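Local coordinates for protein hydrolase, haloacid dehalogenase-like family (Porphyromonas gingivalis, PDB 2I6X) that probably acts as a hydrolase of the haloacid dehalogenase superfamily, with a Rossmann-like core and a helical cap, its substrate not established, at residues I8-G13 / D99-D104; R27-A30 / D35-E38; E169-D174 / T204-E209. All blocks are in the same frame, centred on the assembly; numbering follows the deposited sequence. Where two conformers were deposited one is given.

Contact 1. Residues I8-G13 / D99-D104; sequences IVFDLG and DSLRPD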
loop_
_atom_site.group_PDB
_atom_site.type_symbol
_atom_site.label_atom_id
_atom_site.label_comp_id
_atom_site.label_asym_id
_atom_site.label_seq_id
_atom_site.Cartn_x
_atom_site.Cartn_y
_atom_site.Cartn_z
ATOM N N ILE A 8 4.821 -14.837 -0.529
ATOM C CA ILE A 8 4.695 -13.780 -1.498
ATOM C C ILE A 8 4.157 -12.577 -0.752
ATOM O O ILE A 8 3.196 -12.703 0.000
ATOM C CB ILE A 8 3.728 -14.153 -2.678
ATOM C CG1 ILE A 8 4.106 -15.486 -3.334
ATOM C CG2 ILE A 8 3.699 -13.047 -3.738
ATOM C CD1 ILE A 8 2.917 -16.188 -3.919
ATOM N N VAL A 9 4.773 -11.417 -0.976
ATOM C CA VAL A 9 4.424 -10.158 -0.324
ATOM C C VAL A 9 4.028 -9.185 -1.414
ATOM O O VAL A 9 4.745 -9.037 -2.398
ATOM C CB VAL A 9 5.645 -9.555 0.452
ATOM C CG1 VAL A 9 5.284 -8.181 1.063
ATOM C CG2 VAL A 9 6.129 -10.507 1.529
ATOM N N PHE A 10 2.886 -8.524 -1.243
ATOM C CA PHE A 10 2.364 -7.592 -2.230
ATOM C C PHE A 10 2.317 -6.204 -1.645
ATOM O O PHE A 10 2.003 -6.042 -0.463
ATOM C CB PHE A 10 0.925 -7.979 -2.588
ATOM C CG PHE A 10 0.796 -9.312 -3.253
ATOM C CD1 PHE A 10 0.718 -9.407 -4.645
ATOM C CD2 PHE A 10 0.724 -10.474 -2.500
ATOM C CE1 PHE A 10 0.594 -10.646 -5.269
ATOM C CE2 PHE A 10 0.616 -11.703 -3.115
ATOM C CZ PHE A 10 0.550 -11.785 -4.505
ATOM N N ASP A 11 2.583 -5.188 -2.462
ATOM C CA ASP A 11 2.123 -3.828 -2.099
ATOM C C ASP A 11 0.623 -3.727 -2.456
ATOM O O ASP A 11 0.094 -4.562 -3.176
ATOM C CB ASP A 11 2.938 -2.783 -2.864
ATOM C CG ASP A 11 2.765 -1.369 -2.339
ATOM O OD1 ASP A 11 2.178 -1.126 -1.249
ATOM O OD2 ASP A 11 3.233 -0.465 -3.067
ATOM N N LEU A 12 -0.047 -2.699 -1.956
ATOM C CA LEU A 12 -1.435 -2.453 -2.234
ATOM C C LEU A 12 -1.532 -1.468 -3.404
ATOM O O LEU A 12 -1.888 -1.868 -4.527
ATOM C CB LEU A 12 -2.136 -1.899 -0.984
ATOM C CG LEU A 12 -3.662 -1.689 -1.073
ATOM C CD1 LEU A 12 -4.424 -2.968 -1.444
ATOM C CD2 LEU A 12 -4.163 -1.117 0.247
ATOM N N GLY A 13 -1.210 -0.197 -3.144
ATOM C CA GLY A 13 -1.198 0.832 -4.164
ATOM C C GLY A 13 -0.220 0.452 -5.257
ATOM O O GLY A 13 0.927 0.029 -4.964
ATOM N N ASP A 99 -6.337 -14.913 -4.112
ATOM C CA ASP A 99 -7.144 -15.843 -3.357
ATOM C C ASP A 99 -6.848 -17.301 -3.724
ATOM O O ASP A 99 -6.926 -18.186 -2.860
ATOM C CB ASP A 99 -8.625 -15.545 -3.549
ATOM C CG ASP A 99 -9.485 -16.278 -2.540
ATOM O OD1 ASP A 99 -10.394 -17.026 -2.965
ATOM O OD2 ASP A 99 -9.217 -16.132 -1.316
ATOM N N SER A 100 -6.511 -17.540 -4.996
ATOM C CA SER A 100 -6.127 -18.867 -5.468
ATOM C C SER A 100 -4.764 -19.301 -4.945
ATOM O O SER A 100 -4.461 -20.486 -4.922
ATOM C CB SER A 100 -6.152 -18.941 -7.000
ATOM O OG SER A 100 -5.080 -18.236 -7.581
ATOM N N LEU A 101 -3.946 -18.340 -4.521
ATOM C CA LEU A 101 -2.604 -18.636 -4.081
ATOM C C LEU A 101 -2.550 -19.117 -2.642
ATOM O O LEU A 101 -1.551 -19.675 -2.228
ATOM C CB LEU A 101 -1.718 -17.408 -4.243
ATOM C CG LEU A 101 -1.364 -16.989 -5.665
ATOM C CD1 LEU A 101 -0.457 -15.783 -5.601
ATOM C CD2 LEU A 101 -0.687 -18.113 -6.398
ATOM N N ARG A 102 -3.621 -18.912 -1.879
ATOM C CA ARG A 102 -3.538 -19.075 -0.415
ATOM C C ARG A 102 -3.243 -20.480 0.087
ATOM O O ARG A 102 -2.519 -20.639 1.078
ATOM C CB ARG A 102 -4.757 -18.514 0.325
ATOM C CG ARG A 102 -4.517 -18.418 1.856
ATOM C CD ARG A 102 -3.929 -17.071 2.315
ATOM N NE ARG A 102 -4.990 -16.257 2.907
ATOM C CZ ARG A 102 -5.055 -15.910 4.188
ATOM N NH1 ARG A 102 -4.090 -16.262 5.027
ATOM N NH2 ARG A 102 -6.072 -15.180 4.630
ATOM N N PRO A 103 -3.802 -21.505 -0.553
ATOM C CA PRO A 103 -3.437 -22.795 -0.005
ATOM C C PRO A 103 -1.976 -23.200 -0.249
ATOM O O PRO A 103 -1.472 -24.065 0.456
ATOM C CB PRO A 103 -4.392 -23.762 -0.718
ATOM C CG PRO A 103 -5.458 -22.901 -1.323
ATOM C CD PRO A 103 -4.765 -21.627 -1.656
ATOM N N ASP A 104 -1.308 -22.599 -1.229
ATOM C CA ASP A 104 0.030 -23.052 -1.618
ATOM C C ASP A 104 1.153 -22.164 -1.087
ATOM O O ASP A 104 2.308 -22.536 -1.125
ATOM C CB ASP A 104 0.141 -23.160 -3.144
ATOM C CG ASP A 104 -0.745 -24.270 -3.739
ATOM O OD1 ASP A 104 -0.201 -25.301 -4.160
ATOM O OD2 ASP A 104 -1.984 -24.117 -3.812
#
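I8 and L101 meet through single terminal methyls, CD1 of each lying 3.8 Å from the other, in a buried contact between the strand 7-10 and the C-terminal part of the helix 92-101. Apolar packing is all that joins the segments; they bury only 89 Å² between them, and other residues, such as L207, add to the packing. The two side chains cross at about a right angle, so neither lies along the other. On I8 the work is done by the longer branch: CG1 stands beside the backbone N, opposite the carbonyl carbon (chi1 -53°), which carries CD1 toward the helix while CG2 stays back. The same L101 CD1 is also reached by the ring of F10, more loosely, with CZ 4.3 Å away. Here the methyl comes in at the ring's edge, near its plane, and not over a face.

Polar interactions run within the segments or to other parts of the chain. The carbonyl of L101 accepts the amide of D104 (D104 N to L101 O 3.1 Å), while R102 forms a salt bridge with D138 and D99 one with R131. Just beyond the strand, L12 N makes a weak bond to D11 OD1 (2.8 Å). D11 probably corresponds to the nucleophilic aspartate of haloacid dehalogenase-like hydrolases, and so probably belongs to the active site.

The strand 7-10 is central in the parallel sheet, hydrogen-bonded through I8 and F10 to the strand 106-111 and through V9 to 170-173. The helix 92-101 packs on the I8 and F10 side, and L207 of the helix 200-207 touches both I8 and L101.

Contact 2. Residues R27-A30 / D35-E38; sequences RFKA and DIEE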
loop_
_atom_site.group_PDB
_atom_site.type_symbol
_atom_site.label_atom_id
_atom_site.label_comp_id
_atom_site.label_asym_id
_atom_site.label_seq_id
_atom_site.Cartn_x
_atom_site.Cartn_y
_atom_site.Cartn_z
ATOM N N ARG A 27 -8.889 16.921 -6.412
ATOM C CA ARG A 27 -9.793 16.974 -5.261
ATOM C C ARG A 27 -9.206 17.799 -4.098
ATOM O O ARG A 27 -9.903 18.641 -3.492
ATOM C CB ARG A 27 -10.185 15.558 -4.816
ATOM C CG ARG A 27 -10.968 14.758 -5.855
ATOM C CD ARG A 27 -11.403 13.405 -5.299
ATOM N NE ARG A 27 -11.992 12.564 -6.335
ATOM C CZ ARG A 27 -12.677 11.432 -6.126
ATOM N NH1 ARG A 27 -12.887 10.956 -4.890
ATOM N NH2 ARG A 27 -13.173 10.773 -7.172
ATOM N N PHE A 28 -7.910 17.606 -3.831
ATOM C CA PHE A 28 -7.219 18.418 -2.819
ATOM C C PHE A 28 -7.231 19.918 -3.103
ATOM O O PHE A 28 -7.441 20.719 -2.193
ATOM C CB PHE A 28 -5.803 17.916 -2.559
ATOM C CG PHE A 28 -5.743 16.821 -1.546
ATOM C CD1 PHE A 28 -6.163 17.049 -0.236
ATOM C CD2 PHE A 28 -5.277 15.546 -1.900
ATOM C CE1 PHE A 28 -6.115 16.021 0.717
ATOM C CE2 PHE A 28 -5.219 14.497 -0.964
ATOM C CZ PHE A 28 -5.633 14.737 0.352
ATOM N N LYS A 29 -7.006 20.290 -4.359
ATOM C CA LYS A 29 -7.108 21.677 -4.773
ATOM C C LYS A 29 -8.511 22.225 -4.499
ATOM O O LYS A 29 -8.658 23.324 -3.960
ATOM C CB LYS A 29 -6.755 21.819 -6.256
ATOM C CG LYS A 29 -5.279 21.752 -6.522
ATOM C CD LYS A 29 -4.943 21.866 -7.990
ATOM C CE LYS A 29 -3.441 21.774 -8.156
ATOM N NZ LYS A 29 -3.055 21.407 -9.537
ATOM N N ALA A 30 -9.536 21.453 -4.865
ATOM C CA ALA A 30 -10.919 21.894 -4.677
ATOM C C ALA A 30 -11.311 22.129 -3.200
ATOM O O ALA A 30 -12.214 22.913 -2.931
ATOM C CB ALA A 30 -11.907 20.960 -5.391
ATOM N N ASP A 35 -1.024 23.879 -2.381
ATOM C CA ASP A 35 0.352 23.451 -2.577
ATOM C C ASP A 35 0.437 21.918 -2.486
ATOM O O ASP A 35 1.484 21.361 -2.156
ATOM C CB ASP A 35 1.266 24.121 -1.546
ATOM C CG ASP A 35 1.574 25.559 -1.891
ATOM O OD1 ASP A 35 2.262 25.816 -2.909
ATOM O OD2 ASP A 35 1.141 26.454 -1.129
ATOM N N ILE A 36 -0.677 21.249 -2.783
ATOM C CA ILE A 36 -0.773 19.789 -2.651
ATOM C C ILE A 36 0.257 19.005 -3.463
ATOM O O ILE A 36 0.789 18.003 -2.985
ATOM C CB ILE A 36 -2.208 19.227 -2.947
ATOM C CG1 ILE A 36 -2.248 17.710 -2.700
ATOM C CG2 ILE A 36 -2.705 19.596 -4.354
ATOM C CD1 ILE A 36 -2.115 17.317 -1.215
ATOM N N GLU A 37 0.511 19.456 -4.685
ATOM C CA GLU A 37 1.360 18.726 -5.608
ATOM C C GLU A 37 2.779 18.598 -5.043
ATOM O O GLU A 37 3.395 17.532 -5.111
ATOM C CB GLU A 37 1.344 19.415 -6.967
ATOM C CG GLU A 37 2.108 18.698 -8.058
ATOM C CD GLU A 37 1.503 18.928 -9.434
ATOM O OE1 GLU A 37 2.238 18.728 -10.433
ATOM O OE2 GLU A 37 0.301 19.304 -9.510
ATOM N N GLU A 38 3.275 19.671 -4.444
ATOM C CA GLU A 38 4.574 19.598 -3.800
ATOM C C GLU A 38 4.525 18.856 -2.453
ATOM O O GLU A 38 5.505 18.212 -2.068
ATOM C CB GLU A 38 5.255 20.982 -3.716
ATOM C CG GLU A 38 5.369 21.603 -2.323
ATOM C CD GLU A 38 5.372 23.115 -2.374
ATOM O OE1 GLU A 38 6.447 23.732 -2.179
ATOM O OE2 GLU A 38 4.288 23.682 -2.628
HETATM O O HOH W 1 0.124 22.039 -8.536
#
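F28 and I36 form a short-range helix-to-helix packing contact at the outer part of the helical insertion between the first two strands of the parallel sheet, probably the cap typical of many haloacid dehalogenase relatives. A short connection separates the helix 21-30 from the short helix 36-39, and I36 turns back against the preceding helix. Its CG1 lies 3.6 Å from F28 CB, close against the root of the aromatic side chain. With CG1 anti to the backbone N (chi1 -176°) this branch is sent toward F28, and the turn at chi2 (69°) lays CD1 over one face of the ring, offset toward the rim, in a CH-pi contact 3.9 Å from the ring centroid and 24° off its normal. The other branch, CG2, reaches K29 CG at 4.0 Å. The F28 side chain also touches A82 and L83 of the helix 76-83, so one phenylalanine links three helices.

At the exposed side the extended chain of K29 brings its ammonium toward E37. The direct salt bridge is long, K29 NZ to E37 OE2 4.0 Å. A water molecule spans the pair, donating to E37 OE2 at 2.9 Å and accepting a weak bond from K29 NZ at 3.4 Å.

Contact 3. Residues E169-D174 / T204-E209; sequences ETLFID and TRLLRE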
loop_
_atom_site.group_PDB
_atom_site.type_symbol
_atom_site.label_atom_id
_atom_site.label_comp_id
_atom_site.label_asym_id
_atom_site.label_seq_id
_atom_site.Cartn_x
_atom_site.Cartn_y
_atom_site.Cartn_z
ATOM N N GLU A 169 13.238 -17.021 0.310
ATOM C CA GLU A 169 12.105 -17.860 -0.054
ATOM C C GLU A 169 10.876 -17.010 -0.344
ATOM O O GLU A 169 9.774 -17.524 -0.490
ATOM C CB GLU A 169 11.798 -18.843 1.065
ATOM C CG GLU A 169 12.924 -19.828 1.354
ATOM C CD GLU A 169 12.490 -20.917 2.318
ATOM O OE1 GLU A 169 11.473 -20.719 3.025
ATOM O OE2 GLU A 169 13.155 -21.977 2.361
ATOM N N THR A 170 11.073 -15.704 -0.427
ATOM C CA THR A 170 9.959 -14.774 -0.515
ATOM C C THR A 170 10.015 -13.961 -1.799
ATOM O O THR A 170 11.070 -13.452 -2.156
ATOM C CB THR A 170 9.931 -13.825 0.721
ATOM O OG1 THR A 170 9.997 -14.615 1.925
ATOM C CG2 THR A 170 8.680 -13.005 0.730
ATOM N N LEU A 171 8.874 -13.845 -2.484
ATOM C CA LEU A 171 8.758 -12.964 -3.647
ATOM C C LEU A 171 8.074 -11.657 -3.247
ATOM O O LEU A 171 6.987 -11.686 -2.691
ATOM C CB LEU A 171 8.010 -13.678 -4.776
ATOM C CG LEU A 171 7.677 -12.898 -6.041
ATOM C CD1 LEU A 171 8.954 -12.419 -6.742
ATOM C CD2 LEU A 171 6.829 -13.778 -6.971
ATOM N N PHE A 172 8.729 -10.520 -3.496
ATOM C CA PHE A 172 8.227 -9.181 -3.091
ATOM C C PHE A 172 7.792 -8.406 -4.319
ATOM O O PHE A 172 8.588 -8.198 -5.241
ATOM C CB PHE A 172 9.316 -8.418 -2.311
ATOM C CG PHE A 172 8.937 -6.974 -1.926
ATOM C CD1 PHE A 172 8.006 -6.718 -0.914
ATOM C CD2 PHE A 172 9.544 -5.882 -2.559
ATOM C CE1 PHE A 172 7.662 -5.378 -0.537
ATOM C CE2 PHE A 172 9.230 -4.563 -2.203
ATOM C CZ PHE A 172 8.280 -4.300 -1.186
ATOM N N ILE A 173 6.510 -8.025 -4.371
ATOM C CA ILE A 173 5.928 -7.402 -5.580
ATOM C C ILE A 173 5.543 -5.975 -5.249
ATOM O O ILE A 173 4.580 -5.725 -4.502
ATOM C CB ILE A 173 4.757 -8.238 -6.157
ATOM C CG1 ILE A 173 5.192 -9.694 -6.389
ATOM C CG2 ILE A 173 4.177 -7.595 -7.465
ATOM C CD1 ILE A 173 4.029 -10.699 -6.608
ATOM N N ASP A 174 6.328 -5.027 -5.763
ATOM C CA ASP A 174 6.152 -3.602 -5.418
ATOM C C ASP A 174 6.546 -2.763 -6.626
ATOM O O ASP A 174 7.524 -3.067 -7.273
ATOM C CB ASP A 174 6.991 -3.225 -4.191
ATOM C CG ASP A 174 6.549 -1.910 -3.510
ATOM O OD1 ASP A 174 6.235 -0.922 -4.198
ATOM O OD2 ASP A 174 6.544 -1.835 -2.253
ATOM N N THR A 204 2.653 -15.785 -12.237
ATOM C CA THR A 204 2.318 -17.213 -12.413
ATOM C C THR A 204 3.535 -17.983 -12.934
ATOM O O THR A 204 3.727 -19.165 -12.607
ATOM C CB THR A 204 1.128 -17.409 -13.409
ATOM O OG1 THR A 204 0.064 -16.509 -13.082
ATOM C CG2 THR A 204 0.585 -18.840 -13.388
ATOM N N ARG A 205 4.339 -17.291 -13.749
ATOM C CA ARG A 205 5.592 -17.800 -14.306
ATOM C C ARG A 205 6.668 -17.915 -13.244
ATOM O O ARG A 205 7.320 -18.949 -13.139
ATOM C CB ARG A 205 6.100 -16.870 -15.411
ATOM C CG ARG A 205 6.147 -17.467 -16.803
ATOM C CD ARG A 205 7.599 -17.731 -17.227
ATOM N NE ARG A 205 7.762 -17.918 -18.682
ATOM C CZ ARG A 205 8.003 -16.933 -19.550
ATOM N NH1 ARG A 205 8.145 -17.200 -20.840
ATOM N NH2 ARG A 205 8.112 -15.672 -19.127
ATOM N N LEU A 206 6.867 -16.848 -12.472
ATOM C CA LEU A 206 7.897 -16.846 -11.441
ATOM C C LEU A 206 7.683 -17.979 -10.452
ATOM O O LEU A 206 8.643 -18.622 -10.035
ATOM C CB LEU A 206 7.958 -15.506 -10.691
ATOM C CG LEU A 206 8.505 -14.255 -11.391
ATOM C CD1 LEU A 206 8.568 -13.097 -10.411
ATOM C CD2 LEU A 206 9.878 -14.461 -12.042
ATOM N N LEU A 207 6.423 -18.229 -10.104
ATOM C CA LEU A 207 6.077 -19.230 -9.097
ATOM C C LEU A 207 6.361 -20.656 -9.566
ATOM O O LEU A 207 6.549 -21.552 -8.747
ATOM C CB LEU A 207 4.621 -19.066 -8.644
ATOM C CG LEU A 207 4.276 -17.686 -8.072
ATOM C CD1 LEU A 207 2.796 -17.597 -7.755
ATOM C CD2 LEU A 207 5.137 -17.360 -6.845
ATOM N N ARG A 208 6.419 -20.847 -10.879
ATOM C CA ARG A 208 6.746 -22.141 -11.505
ATOM C C ARG A 208 8.181 -22.611 -11.258
ATOM O O ARG A 208 8.492 -23.798 -11.391
ATOM C CB ARG A 208 6.517 -22.070 -13.017
ATOM C CG ARG A 208 5.443 -22.996 -13.527
ATOM C CD ARG A 208 5.287 -22.868 -15.026
ATOM N NE ARG A 208 4.070 -22.143 -15.383
ATOM C CZ ARG A 208 4.009 -21.095 -16.197
ATOM N NH1 ARG A 208 5.098 -20.623 -16.782
ATOM N NH2 ARG A 208 2.845 -20.531 -16.441
ATOM N N GLU A 209 9.066 -21.675 -10.908
ATOM C CA GLU A 209 10.513 -22.006 -10.862
ATOM C C GLU A 209 11.084 -22.741 -9.618
ATOM O O GLU A 209 10.656 -22.533 -8.477
ATOM C CB GLU A 209 11.380 -20.804 -11.261
ATOM C CG GLU A 209 11.713 -19.853 -10.146
ATOM C CD GLU A 209 13.084 -19.228 -10.348
ATOM O OE1 GLU A 209 13.190 -17.996 -10.150
ATOM O OE2 GLU A 209 14.046 -19.957 -10.719
#
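L171 is met by two successive leucines of the helix 200-207, L206 and L207, and both cross it at about a right angle. The strand side chain presents its forked end to the helix, since both CD1 and CD2 make contacts there, and each leucine addresses it differently. CG of L171 is anti to its own backbone N (chi1 175°), which directs it toward the helix, and chi2 (62°) sets the two methyls. CD1 of L206 sits against both prongs, 3.8 Å from L171 CD1 and 3.9 Å from L171 CD2. L207 adds a single approach, its CD2 lying 4.0 Å from L171 CD2. The CB of L206 is directed at the strand, whereas that of L207 is not, and the latter makes its contact by the terminal branch. L171 CD2 is thus shared by both helix residues.

This is a partly buried, wholly apolar contact between the strand 170-173 and the C-terminal helix 200-207. L206 also packs on Y191 of the outermost strand 189-191, while L207 touches Y97, Y105 and L101. At the end of the segment 204-209, E209 N bonds to L206 O (3.2 Å).

Neighbouring strand residues look the other way: F172 packs edge-to-face with F156, and the hydroxyl of T170 bonds to N7 and to the K166 carbonyl. D174 follows directly after the strand and forms a salt bridge with K150 and hydrogen bonds with N179 and the amide of G176. An acidic residue here, beside D11, is consistent with the acidic active-site cluster of haloacid dehalogenase relatives. Helices on both faces of a parallel sheet, of which 200-207 covers part of one, with acidic residues at the strands' C-terminal ends, are the layout of their Rossmann-like core.

How the contacts relate
Contacts 1 and 3 belong to one packing layer, whereas contact 2 lies across the chain's centre from both. The centres of contacts 1 and 3 are about 10 Å apart, and their strands, 7-10 and 170-173, are neighbours in the parallel sheet; V9 N to L171 O and V9 O to I173 N, each 2.8 Å, are probable hydrogen bonds between them. Contact 2 sits about 33 Å from contact 1 and 37 Å from contact 3, centre to centre. Along the chain it falls between the two segments of contact 1, and contact 3 follows later. The order reflects a helical module, probably the cap, inserted into a Rossmann-like core that is completed afterwards.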